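Side-chain contact in surface protein VspA (Borrelia turicatae, PDB 1YJG), which is a variable surface lipoprotein, here its helical core, whose switching probably helps the spirochaete evade the host immune response: residues G128-E131 with L132-N136. Numbering follows the deposited sequence.
Sequences GAEE and LIKLN
Glu130 and Lys134 form an i to i+4 salt bridge on the first turns of helix 129-155, the C-terminal helix of this helical bundle. The bond is weak, with Glu130 OE1 3.4 Å from Lys134 NZ. The Glu130 chain leaves with CG anti to its N (chi1 175°) and bends at chi2. Lys134 runs extended from CB to CE and bends only at its end, which brings NZ across the glutamate chain, 3.8 Å from Glu130 CG.

Gly128 is the N-cap. Its O accepts from Leu132 N at 3.0 Å and begins the helical ladder, which Ala129 O continues to Ile133 N. Ile133 CG1 also packs on Ala129 O, at 3.5 Å.

Glu131 OE2 stays 6.3 Å from Lys134 NZ. It makes a salt bridge with Lys95 of helix 76-98, which probably favours the charged carboxylate. On the buried side, Leu132 and Leu135 pack against helix 2-28, and Leu135 also touches helix 76-98.

The Asn136 side chain folds back along its own helix, while its OD1 accepts from Lys22. Leu132 O is gripped from opposite faces of its carbonyl plane, by Asn136 N and by Asn136 ND2, the latter at 2.8 Å with a nearly straight N-H...O angle of 167°.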
loop_
_atom_site.group_PDB
_atom_site.type_symbol
_atom_site.label_atom_id
_atom_site.label_comp_id
_atom_site.label_asym_id
_atom_site.label_seq_id
_atom_site.Cartn_x
_atom_site.Cartn_y
_atom_site.Cartn_z
ATOM N N GLY A 128 -16.793 3.790 -7.858
ATOM C CA GLY A 128 -15.558 4.263 -7.250
ATOM C C GLY A 128 -14.314 4.310 -8.124
ATOM O O GLY A 128 -13.409 5.073 -7.843
ATOM N N ALA A 129 -14.250 3.509 -9.179
ATOM C CA ALA A 129 -13.064 3.496 -10.047
ATOM C C ALA A 129 -12.778 4.854 -10.728
ATOM O O ALA A 129 -11.619 5.231 -10.893
ATOM C CB ALA A 129 -13.140 2.356 -11.052
ATOM N N GLU A 130 -13.827 5.586 -11.103
ATOM C CA GLU A 130 -13.653 6.891 -11.734
ATOM C C GLU A 130 -12.966 7.828 -10.753
ATOM O O GLU A 130 -12.048 8.546 -11.120
ATOM C CB GLU A 130 -14.997 7.483 -12.144
ATOM C CG GLU A 130 -14.932 8.899 -12.708
ATOM C CD GLU A 130 -14.279 8.987 -14.088
ATOM O OE1 GLU A 130 -14.229 10.106 -14.641
ATOM O OE2 GLU A 130 -13.817 7.957 -14.631
ATOM N N GLU A 131 -13.414 7.789 -9.498
ATOM C CA GLU A 131 -12.868 8.629 -8.443
ATOM C C GLU A 131 -11.407 8.238 -8.160
ATOM O O GLU A 131 -10.577 9.085 -7.837
ATOM C CB GLU A 131 -13.724 8.520 -7.169
ATOM C CG GLU A 131 -15.112 9.176 -7.240
ATOM C CD GLU A 131 -16.184 8.339 -7.950
ATOM O OE1 GLU A 131 -15.917 7.179 -8.329
ATOM O OE2 GLU A 131 -17.320 8.841 -8.134
ATOM N N LEU A 132 -11.119 6.946 -8.271
ATOM C CA LEU A 132 -9.793 6.398 -8.042
ATOM C C LEU A 132 -8.841 6.870 -9.127
ATOM O O LEU A 132 -7.658 7.114 -8.846
ATOM C CB LEU A 132 -9.854 4.879 -7.977
ATOM C CG LEU A 132 -8.551 4.138 -7.698
ATOM C CD1 LEU A 132 -7.930 4.597 -6.368
ATOM C CD2 LEU A 132 -8.824 2.647 -7.710
ATOM N N ILE A 133 -9.354 7.012 -10.354
ATOM C CA ILE A 133 -8.552 7.490 -11.479
ATOM C C ILE A 133 -8.145 8.935 -11.210
ATOM O O ILE A 133 -6.995 9.311 -11.424
ATOM C CB ILE A 133 -9.335 7.402 -12.813
ATOM C CG1 ILE A 133 -9.299 5.971 -13.351
ATOM C CG2 ILE A 133 -8.769 8.385 -13.864
ATOM C CD1 ILE A 133 -10.254 5.726 -14.534
ATOM N N LYS A 134 -9.107 9.744 -10.760
ATOM C CA LYS A 134 -8.858 11.154 -10.449
ATOM C C LYS A 134 -7.881 11.260 -9.278
ATOM O O LYS A 134 -7.042 12.147 -9.240
ATOM C CB LYS A 134 -10.171 11.896 -10.126
ATOM C CG LYS A 134 -11.183 11.872 -11.288
ATOM C CD LYS A 134 -12.352 12.859 -11.119
ATOM C CE LYS A 134 -13.108 13.087 -12.439
ATOM N NZ LYS A 134 -14.537 12.646 -12.358
ATOM N N LEU A 135 -7.980 10.326 -8.337
ATOM C CA LEU A 135 -7.105 10.308 -7.171
ATOM C C LEU A 135 -5.669 10.048 -7.606
ATOM O O LEU A 135 -4.731 10.607 -7.026
ATOM C CB LEU A 135 -7.559 9.221 -6.204
ATOM C CG LEU A 135 -6.731 8.892 -4.970
ATOM C CD1 LEU A 135 -6.475 10.125 -4.138
ATOM C CD2 LEU A 135 -7.449 7.820 -4.143
ATOM N N ASN A 136 -5.514 9.186 -8.617
ATOM C CA ASN A 136 -4.209 8.832 -9.168
ATOM C C ASN A 136 -3.604 10.040 -9.880
ATOM O O ASN A 136 -2.433 10.355 -9.723
ATOM C CB ASN A 136 -4.322 7.653 -10.148
ATOM C CG ASN A 136 -4.134 6.292 -9.471
ATOM O OD1 ASN A 136 -3.020 5.780 -9.392
ATOM N ND2 ASN A 136 -5.229 5.699 -9.001
#